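Long-range contacts in DNA repair protein RecN (Deinococcus radiodurans, PDB 4ABY), which probably takes part in recombinational repair of damaged DNA as an SMC-like ATPase, represented by its head domain: residues A[254-264]-A[275-285]; A[299-309]-A[321-329]. One frame throughout, in Å; residues are numbered along the deposited sequence.

Contact 1. Residues A[254-264]-A[275-285]; sequences MPHARMEFALS and SDVLLRFSANP
F261 receives L279 over one face of its ring: L279 CD1 stands 3.6 Å from the ring centroid and 15° off the normal, a CH-pi contact. V277 CG1 also approaches F261 CD1, at 3.9 Å. M259 makes a longer run of contacts. Its CB sits beside R280 O and F281 CD1; CG, anti to the backbone N, meets L279 CD1 at 3.9 Å; SE stays near that same methyl; and the chain then bends at chi3 (-70°), which carries CE to 3.3 Å from F281 CD1. The selenium of M254 reaches F281 differently, in the plane of the ring at its edge, with SE 3.9 Å from CZ, as a Met-aromatic contact. M259, F261, V277, L279 and F281 share one face of a two-stranded antiparallel hairpin, its strand axes 4.6 Å apart and at 154°, with M254 reaching in from the turn before it. Four hydrogen-bonded pairs, R258 with S282, E260 with R280, A262 with L278 and S264 with D276, each contribute two backbone bonds, an unbroken register across the strands. The apolar face lies on helix 214-249 through M259, F261, L263 and V277; F261 touches L241 there and L169 of helix 163-171. With an alanine in place of F261, L279 CD1 would probably lose the surface it rests on, and a gap would open toward L169 and L241. On the other face the E260 and R280 side chains run alongside each other in the same direction, and OE2 meets NH1 at 2.8 Å in a salt bridge whose hydrogen bond is weak. R280 CD meanwhile packs on the methyl of A262.

Contact 2. Residues A[299-309]-A[321-329]; sequences GELSRVMLAVS and FDEVDAGIG
Buried helix-to-loop packing joins G299, S302, R303 and L306, on the helix that starts at the ABC signature sequence (SGGE), to the segment leaving the Walker B strand 318-321. Both motifs are recognised from sequence and topology, and D322, which follows F321, has its side chain about 4 Å from that of K73 in the predicted ATP site. The nearest CA atoms across the contact are those of G299 and V324, 4.5 Å apart. One turn on, S302 OG donates to D322 O at 2.9 Å, tilted 31° from the carbonyl plane; OG lies beside the backbone N (chi1 -69°), on the side facing the loop. D322 itself turns its carboxylate elsewhere, to Q154. Further along the helix, the F321 side chain comes in nearly perpendicular to that of L306, CE1 being 3.8 Å from L306 CB, and the ring edge is directed at the backbone carbon of M305. Helix 330-343 adds L343 beside this ring. R303 bends at chi3, which brings its guanidinium over the loop. I328 CG2 packs over the centre of one face, 3.4 Å from CZ, and shields it, while G299 O and E300 CA lie over the opposite face. V324 O stands in the guanidinium plane at its edge and takes a long, weak hydrogen bond from NH1 (3.4 Å, N-H...O 168°); NE makes another weak bond, to L252 O. The nearest acid of the loop, D325, has OD1 6.9 Å from NH1, too far for a salt bridge. Both hydrogen bonds across the contact thus run from helix side chains to loop carbonyls, so the signature helix probably holds the loop's main chain and leaves the D322 carboxylate to Q154 and the K73 side.

Coming from helix 214-249, the chain enters contact 1 at 254-264, turns through residues 265-274 and returns along 275-285, closing the hairpin. It then runs through 286-298 into the helix of contact 2, and residues 310-320, which end that helix and form most of strand 318-321, lead back to its second segment. The two closures follow in series, neither nesting nor crossing. Their centres are about 17 Å apart, yet they abut: F281 CZ lies 3.7 Å from V304 CG2, and A283 CB packs on E300 OE1. Helix 298-312 therefore joins the hairpin to the strand and loop beside the predicted nucleotide site.

Contact 1. Residues A[254-264]-A[275-285]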
loop_
_atom_site.group_PDB
_atom_site.type_symbol
_atom_site.label_atom_id
_atom_site.label_comp_id
_atom_site.label_asym_id
_atom_site.label_seq_id
_atom_site.Cartn_x
_atom_site.Cartn_y
_atom_site.Cartn_z
HETATM N N MSE A 254 -6.762 -6.028 -16.660
HETATM C CA MSE A 254 -6.306 -4.915 -17.484
HETATM C C MSE A 254 -5.431 -5.467 -18.601
HETATM O O MSE A 254 -4.223 -5.234 -18.625
HETATM C CB MSE A 254 -5.521 -3.907 -16.645
HETATM C CG MSE A 254 -6.384 -3.035 -15.759
HETATM SE SE MSE A 254 -5.407 -2.233 -14.270
HETATM C CE MSE A 254 -5.199 -3.796 -13.129
ATOM N N PRO A 255 -6.043 -6.207 -19.534
ATOM C CA PRO A 255 -5.291 -6.941 -20.555
ATOM C C PRO A 255 -4.505 -6.011 -21.468
ATOM O O PRO A 255 -3.541 -6.450 -22.088
ATOM C CB PRO A 255 -6.388 -7.651 -21.357
ATOM C CG PRO A 255 -7.606 -7.611 -20.488
ATOM C CD PRO A 255 -7.497 -6.348 -19.713
ATOM N N HIS A 256 -4.911 -4.747 -21.546
ATOM C CA HIS A 256 -4.277 -3.806 -22.461
ATOM C C HIS A 256 -3.612 -2.652 -21.731
ATOM O O HIS A 256 -3.478 -1.552 -22.274
ATOM C CB HIS A 256 -5.293 -3.272 -23.466
ATOM C CG HIS A 256 -6.064 -4.346 -24.163
ATOM N ND1 HIS A 256 -5.457 -5.322 -24.923
ATOM C CD2 HIS A 256 -7.392 -4.602 -24.212
ATOM C CE1 HIS A 256 -6.377 -6.133 -25.410
ATOM N NE2 HIS A 256 -7.561 -5.717 -24.994
ATOM N N ALA A 257 -3.194 -2.905 -20.499
ATOM C CA ALA A 257 -2.518 -1.883 -19.725
ATOM C C ALA A 257 -1.211 -1.531 -20.409
ATOM O O ALA A 257 -0.521 -2.406 -20.929
ATOM C CB ALA A 257 -2.272 -2.362 -18.309
ATOM N N ARG A 258 -0.894 -0.241 -20.431
ATOM C CA ARG A 258 0.388 0.231 -20.936
ATOM C C ARG A 258 1.105 0.967 -19.815
ATOM O O ARG A 258 0.470 1.636 -18.999
ATOM C CB ARG A 258 0.208 1.161 -22.136
ATOM C CG ARG A 258 -0.415 0.523 -23.368
ATOM C CD ARG A 258 0.012 1.272 -24.621
ATOM N NE ARG A 258 -0.979 1.198 -25.691
ATOM C CZ ARG A 258 -0.747 1.554 -26.954
ATOM N NH1 ARG A 258 0.451 2.002 -27.313
ATOM N NH2 ARG A 258 -1.710 1.458 -27.862
HETATM N N MSE A 259 2.425 0.838 -19.776
HETATM C CA MSE A 259 3.212 1.412 -18.694
HETATM C C MSE A 259 4.614 1.756 -19.173
HETATM O O MSE A 259 5.176 1.062 -20.016
HETATM C CB MSE A 259 3.282 0.437 -17.516
HETATM C CG MSE A 259 4.289 0.819 -16.444
HETATM SE SE MSE A 259 4.253 -0.371 -14.895
HETATM C CE MSE A 259 2.541 0.150 -14.127
ATOM N N GLU A 260 5.174 2.836 -18.640
ATOM C CA GLU A 260 6.538 3.215 -18.974
ATOM C C GLU A 260 7.153 4.099 -17.894
ATOM O O GLU A 260 6.442 4.801 -17.174
ATOM C CB GLU A 260 6.571 3.952 -20.311
ATOM C CG GLU A 260 6.159 5.411 -20.214
ATOM C CD GLU A 260 6.213 6.120 -21.550
ATOM O OE1 GLU A 260 6.363 5.422 -22.578
ATOM O OE2 GLU A 260 6.103 7.367 -21.570
ATOM N N PHE A 261 8.477 4.055 -17.783
ATOM C CA PHE A 261 9.201 5.017 -16.963
ATOM C C PHE A 261 9.682 6.164 -17.837
ATOM O O PHE A 261 10.341 5.943 -18.850
ATOM C CB PHE A 261 10.391 4.363 -16.267
ATOM C CG PHE A 261 10.019 3.590 -15.042
ATOM C CD1 PHE A 261 9.745 4.243 -13.857
ATOM C CD2 PHE A 261 9.941 2.210 -15.074
ATOM C CE1 PHE A 261 9.398 3.536 -12.727
ATOM C CE2 PHE A 261 9.598 1.496 -13.945
ATOM C CZ PHE A 261 9.325 2.160 -12.771
ATOM N N ALA A 262 9.344 7.386 -17.448
ATOM C CA ALA A 262 9.756 8.560 -18.204
ATOM C C ALA A 262 10.817 9.347 -17.448
ATOM O O ALA A 262 10.656 9.644 -16.260
ATOM C CB ALA A 262 8.560 9.443 -18.507
ATOM N N LEU A 263 11.903 9.674 -18.139
ATOM C CA LEU A 263 12.924 10.539 -17.571
ATOM C C LEU A 263 12.643 11.975 -17.975
ATOM O O LEU A 263 12.411 12.271 -19.146
ATOM C CB LEU A 263 14.316 10.125 -18.041
ATOM C CG LEU A 263 14.636 8.641 -17.897
ATOM C CD1 LEU A 263 16.106 8.394 -18.156
ATOM C CD2 LEU A 263 14.249 8.149 -16.520
ATOM N N SER A 264 12.657 12.866 -16.994
ATOM C CA SER A 264 12.432 14.276 -17.241
ATOM C C SER A 264 13.721 15.031 -16.929
ATOM O O SER A 264 14.222 14.967 -15.806
ATOM C CB SER A 264 11.279 14.771 -16.363
ATOM O OG SER A 264 10.905 16.095 -16.688
ATOM N N SER A 275 18.064 13.775 -14.007
ATOM C CA SER A 275 16.687 13.691 -14.476
ATOM C C SER A 275 15.742 13.195 -13.392
ATOM O O SER A 275 16.150 12.471 -12.488
ATOM C CB SER A 275 16.594 12.760 -15.685
ATOM O OG SER A 275 17.516 13.128 -16.689
ATOM N N ASP A 276 14.479 13.603 -13.498
ATOM C CA ASP A 276 13.398 13.078 -12.673
ATOM C C ASP A 276 12.930 11.756 -13.259
ATOM O O ASP A 276 12.841 11.614 -14.473
ATOM C CB ASP A 276 12.221 14.051 -12.667
ATOM C CG ASP A 276 12.291 15.053 -11.535
ATOM O OD1 ASP A 276 12.847 14.712 -10.467
ATOM O OD2 ASP A 276 11.769 16.177 -11.706
ATOM N N VAL A 277 12.630 10.786 -12.408
ATOM C CA VAL A 277 12.127 9.511 -12.905
ATOM C C VAL A 277 10.664 9.325 -12.534
ATOM O O VAL A 277 10.318 9.249 -11.354
ATOM C CB VAL A 277 12.957 8.323 -12.402
ATOM C CG1 VAL A 277 12.261 7.016 -12.747
ATOM C CG2 VAL A 277 14.352 8.363 -13.007
ATOM N N LEU A 278 9.810 9.257 -13.552
ATOM C CA LEU A 278 8.367 9.202 -13.342
ATOM C C LEU A 278 7.767 7.917 -13.890
ATOM O O LEU A 278 8.220 7.396 -14.910
ATOM C CB LEU A 278 7.694 10.404 -14.005
ATOM C CG LEU A 278 8.156 11.767 -13.497
ATOM C CD1 LEU A 278 8.321 12.756 -14.647
ATOM C CD2 LEU A 278 7.195 12.289 -12.446
ATOM N N LEU A 279 6.746 7.411 -13.202
ATOM C CA LEU A 279 6.054 6.205 -13.633
ATOM C C LEU A 279 4.690 6.555 -14.219
ATOM O O LEU A 279 3.840 7.126 -13.535
ATOM C CB LEU A 279 5.892 5.240 -12.463
ATOM C CG LEU A 279 5.259 3.905 -12.832
ATOM C CD1 LEU A 279 6.091 3.229 -13.908
ATOM C CD2 LEU A 279 5.115 3.016 -11.607
ATOM N N ARG A 280 4.491 6.211 -15.485
ATOM C CA ARG A 280 3.262 6.549 -16.188
ATOM C C ARG A 280 2.503 5.285 -16.575
ATOM O O ARG A 280 3.108 4.265 -16.892
ATOM C CB ARG A 280 3.579 7.396 -17.421
ATOM C CG ARG A 280 4.367 8.667 -17.097
ATOM C CD ARG A 280 4.734 9.462 -18.342
ATOM N NE ARG A 280 3.569 10.051 -18.994
ATOM C CZ ARG A 280 3.380 10.047 -20.310
ATOM N NH1 ARG A 280 4.282 9.483 -21.105
ATOM N NH2 ARG A 280 2.293 10.602 -20.834
ATOM N N PHE A 281 1.176 5.356 -16.549
ATOM C CA PHE A 281 0.350 4.165 -16.698
ATOM C C PHE A 281 -1.009 4.478 -17.311
ATOM O O PHE A 281 -1.634 5.487 -16.984
ATOM C CB PHE A 281 0.169 3.498 -15.329
ATOM C CG PHE A 281 -0.747 2.305 -15.337
ATOM C CD1 PHE A 281 -0.274 1.055 -15.693
ATOM C CD2 PHE A 281 -2.075 2.432 -14.960
ATOM C CE1 PHE A 281 -1.110 -0.042 -15.689
ATOM C CE2 PHE A 281 -2.917 1.340 -14.957
ATOM C CZ PHE A 281 -2.435 0.101 -15.321
ATOM N N SER A 282 -1.455 3.605 -18.210
ATOM C CA SER A 282 -2.811 3.654 -18.740
ATOM C C SER A 282 -3.443 2.281 -18.573
ATOM O O SER A 282 -2.851 1.270 -18.952
ATOM C CB SER A 282 -2.807 4.052 -20.215
ATOM O OG SER A 282 -2.160 3.068 -21.004
ATOM N N ALA A 283 -4.642 2.244 -17.999
ATOM C CA ALA A 283 -5.328 0.981 -17.741
ATOM C C ALA A 283 -5.960 0.384 -19.001
ATOM O O ALA A 283 -5.945 -0.836 -19.200
ATOM C CB ALA A 283 -6.384 1.168 -16.662
ATOM N N ASN A 284 -6.515 1.247 -19.847
ATOM C CA ASN A 284 -7.287 0.800 -20.999
ATOM C C ASN A 284 -6.594 1.093 -22.328
ATOM O O ASN A 284 -5.652 1.885 -22.377
ATOM C CB ASN A 284 -8.679 1.430 -20.955
ATOM C CG ASN A 284 -9.380 1.195 -19.630
ATOM O OD1 ASN A 284 -10.086 2.065 -19.127
ATOM N ND2 ASN A 284 -9.179 0.016 -19.053
ATOM N N PRO A 285 -7.053 0.440 -23.410
ATOM C CA PRO A 285 -6.468 0.552 -24.754
ATOM C C PRO A 285 -6.574 1.952 -25.362
ATOM O O PRO A 285 -5.612 2.431 -25.967
ATOM C CB PRO A 285 -7.304 -0.434 -25.580
ATOM C CG PRO A 285 -8.564 -0.615 -24.805
ATOM C CD PRO A 285 -8.144 -0.547 -23.377
#

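Contact 2. Residues A[299-309]-A[321-329]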
loop_
_atom_site.group_PDB
_atom_site.type_symbol
_atom_site.label_atom_id
_atom_site.label_comp_id
_atom_site.label_asym_id
_atom_site.label_seq_id
_atom_site.Cartn_x
_atom_site.Cartn_y
_atom_site.Cartn_z
ATOM N N GLY A 299 -9.960 0.697 -7.121
ATOM C CA GLY A 299 -9.670 -0.713 -7.302
ATOM C C GLY A 299 -8.570 -0.985 -8.313
ATOM O O GLY A 299 -7.739 -1.865 -8.101
ATOM N N GLU A 300 -8.556 -0.244 -9.418
ATOM C CA GLU A 300 -7.507 -0.417 -10.417
ATOM C C GLU A 300 -6.142 -0.031 -9.864
ATOM O O GLU A 300 -5.148 -0.708 -10.118
ATOM C CB GLU A 300 -7.807 0.383 -11.683
ATOM C CG GLU A 300 -8.940 -0.183 -12.517
ATOM C CD GLU A 300 -9.019 0.446 -13.895
ATOM O OE1 GLU A 300 -8.706 1.648 -14.021
ATOM O OE2 GLU A 300 -9.396 -0.264 -14.853
ATOM N N LEU A 301 -6.097 1.063 -9.112
ATOM C CA LEU A 301 -4.868 1.481 -8.458
ATOM C C LEU A 301 -4.391 0.365 -7.525
ATOM O O LEU A 301 -3.233 -0.054 -7.586
ATOM C CB LEU A 301 -5.088 2.785 -7.688
ATOM C CG LEU A 301 -3.859 3.511 -7.135
ATOM C CD1 LEU A 301 -2.821 3.701 -8.214
ATOM C CD2 LEU A 301 -4.247 4.848 -6.531
ATOM N N SER A 302 -5.296 -0.126 -6.681
ATOM C CA SER A 302 -4.976 -1.206 -5.749
ATOM C C SER A 302 -4.366 -2.409 -6.452
ATOM O O SER A 302 -3.404 -2.999 -5.965
ATOM C CB SER A 302 -6.217 -1.649 -4.973
ATOM O OG SER A 302 -6.651 -0.647 -4.070
ATOM N N ARG A 303 -4.929 -2.778 -7.595
ATOM C CA ARG A 303 -4.458 -3.965 -8.295
ATOM C C ARG A 303 -3.099 -3.734 -8.932
ATOM O O ARG A 303 -2.315 -4.667 -9.093
ATOM C CB ARG A 303 -5.482 -4.450 -9.320
ATOM C CG ARG A 303 -6.725 -5.019 -8.669
ATOM C CD ARG A 303 -7.575 -5.776 -9.650
ATOM N NE ARG A 303 -7.983 -4.946 -10.776
ATOM C CZ ARG A 303 -9.063 -4.170 -10.786
ATOM N NH1 ARG A 303 -9.854 -4.102 -9.720
ATOM N NH2 ARG A 303 -9.349 -3.460 -11.868
ATOM N N VAL A 304 -2.816 -2.485 -9.284
ATOM C CA VAL A 304 -1.512 -2.148 -9.831
ATOM C C VAL A 304 -0.497 -2.122 -8.698
ATOM O O VAL A 304 0.652 -2.527 -8.873
ATOM C CB VAL A 304 -1.537 -0.807 -10.581
ATOM C CG1 VAL A 304 -0.139 -0.429 -11.036
ATOM C CG2 VAL A 304 -2.472 -0.895 -11.768
HETATM N N MSE A 305 -0.938 -1.666 -7.530
HETATM C CA MSE A 305 -0.096 -1.665 -6.334
HETATM C C MSE A 305 0.240 -3.087 -5.916
HETATM O O MSE A 305 1.370 -3.380 -5.532
HETATM C CB MSE A 305 -0.781 -0.931 -5.181
HETATM C CG MSE A 305 -0.951 0.563 -5.396
HETATM SE SE MSE A 305 0.737 1.511 -5.651
HETATM C CE MSE A 305 0.901 1.406 -7.591
ATOM N N LEU A 306 -0.752 -3.968 -5.990
ATOM C CA LEU A 306 -0.542 -5.376 -5.689
ATOM C C LEU A 306 0.530 -5.977 -6.596
ATOM O O LEU A 306 1.469 -6.610 -6.119
ATOM C CB LEU A 306 -1.851 -6.155 -5.831
ATOM C CG LEU A 306 -1.765 -7.678 -5.702
ATOM C CD1 LEU A 306 -1.222 -8.072 -4.343
ATOM C CD2 LEU A 306 -3.126 -8.303 -5.936
ATOM N N ALA A 307 0.382 -5.772 -7.902
ATOM C CA ALA A 307 1.333 -6.301 -8.874
ATOM C C ALA A 307 2.748 -5.841 -8.569
ATOM O O ALA A 307 3.662 -6.651 -8.453
ATOM C CB ALA A 307 0.942 -5.896 -10.283
ATOM N N VAL A 308 2.926 -4.533 -8.440
ATOM C CA VAL A 308 4.230 -3.983 -8.100
ATOM C C VAL A 308 4.731 -4.563 -6.780
ATOM O O VAL A 308 5.906 -4.893 -6.646
ATOM C CB VAL A 308 4.192 -2.449 -7.997
ATOM C CG1 VAL A 308 5.590 -1.905 -7.784
ATOM C CG2 VAL A 308 3.574 -1.853 -9.250
ATOM N N SER A 309 3.835 -4.694 -5.809
ATOM C CA SER A 309 4.209 -5.215 -4.501
ATOM C C SER A 309 4.707 -6.665 -4.533
ATOM O O SER A 309 5.645 -7.009 -3.819
ATOM C CB SER A 309 3.057 -5.056 -3.503
ATOM O OG SER A 309 2.877 -3.694 -3.152
ATOM N N PHE A 321 -5.019 -3.526 1.089
ATOM C CA PHE A 321 -5.584 -3.215 -0.215
ATOM C C PHE A 321 -7.084 -3.036 -0.050
ATOM O O PHE A 321 -7.754 -3.889 0.531
ATOM C CB PHE A 321 -5.289 -4.336 -1.212
ATOM C CG PHE A 321 -3.825 -4.598 -1.414
ATOM C CD1 PHE A 321 -3.108 -3.901 -2.373
ATOM C CD2 PHE A 321 -3.163 -5.541 -0.645
ATOM C CE1 PHE A 321 -1.761 -4.140 -2.562
ATOM C CE2 PHE A 321 -1.815 -5.785 -0.830
ATOM C CZ PHE A 321 -1.113 -5.083 -1.790
ATOM N N ASP A 322 -7.620 -1.981 -0.608
ATOM C CA ASP A 322 -9.034 -1.758 -0.563
ATOM C C ASP A 322 -9.621 -1.859 -1.932
ATOM O O ASP A 322 -9.179 -1.214 -2.833
ATOM C CB ASP A 322 -9.298 -0.347 -0.123
ATOM C CG ASP A 322 -10.729 -0.089 0.159
ATOM O OD1 ASP A 322 -11.449 -1.026 0.496
ATOM O OD2 ASP A 322 -11.132 1.058 0.063
ATOM N N GLU A 323 -10.652 -2.637 -2.117
ATOM C CA GLU A 323 -11.232 -2.577 -3.397
ATOM C C GLU A 323 -10.486 -3.208 -4.488
ATOM O O GLU A 323 -10.689 -2.831 -5.583
ATOM C CB GLU A 323 -11.357 -1.111 -3.754
ATOM C CG GLU A 323 -12.729 -0.517 -3.508
ATOM C CD GLU A 323 -12.861 0.857 -4.040
ATOM O OE1 GLU A 323 -12.423 1.788 -3.391
ATOM O OE2 GLU A 323 -13.416 1.029 -5.115
ATOM N N VAL A 324 -9.631 -4.170 -4.245
ATOM C CA VAL A 324 -8.911 -4.749 -5.377
ATOM C C VAL A 324 -9.783 -5.757 -5.951
ATOM O O VAL A 324 -9.531 -6.179 -7.035
ATOM C CB VAL A 324 -8.118 -5.358 -4.232
ATOM C CG1 VAL A 324 -8.887 -6.428 -3.592
ATOM C CG2 VAL A 324 -6.842 -5.933 -4.726
ATOM N N ASP A 325 -10.893 -6.073 -5.312
ATOM C CA ASP A 325 -11.822 -6.863 -6.092
ATOM C C ASP A 325 -12.877 -6.065 -6.754
ATOM O O ASP A 325 -13.820 -6.595 -7.257
ATOM C CB ASP A 325 -12.539 -7.841 -5.190
ATOM C CG ASP A 325 -13.138 -7.203 -4.033
ATOM O OD1 ASP A 325 -12.963 -6.034 -3.890
ATOM O OD2 ASP A 325 -13.793 -7.865 -3.266
ATOM N N ALA A 326 -12.733 -4.767 -6.733
ATOM C CA ALA A 326 -13.820 -3.916 -7.191
ATOM C C ALA A 326 -14.438 -4.354 -8.521
ATOM O O ALA A 326 -15.423 -5.091 -8.538
ATOM C CB ALA A 326 -13.375 -2.464 -7.251
ATOM N N GLY A 327 -13.871 -3.905 -9.633
ATOM C CA GLY A 327 -14.549 -4.054 -10.908
ATOM C C GLY A 327 -14.217 -5.286 -11.724
ATOM O O GLY A 327 -14.364 -5.281 -12.947
ATOM N N ILE A 328 -13.777 -6.345 -11.057
ATOM C CA ILE A 328 -13.354 -7.558 -11.748
ATOM C C ILE A 328 -14.162 -8.744 -11.271
ATOM O O ILE A 328 -15.046 -8.611 -10.425
ATOM C CB ILE A 328 -11.877 -7.884 -11.461
ATOM C CG1 ILE A 328 -11.700 -8.244 -9.980
ATOM C CG2 ILE A 328 -10.988 -6.721 -11.850
ATOM C CD1 ILE A 328 -10.361 -8.839 -9.640
ATOM N N GLY A 329 -13.832 -9.913 -11.803
ATOM C CA GLY A 329 -14.436 -11.154 -11.361
ATOM C C GLY A 329 -13.819 -12.321 -12.100
ATOM O O GLY A 329 -12.846 -12.155 -12.840
#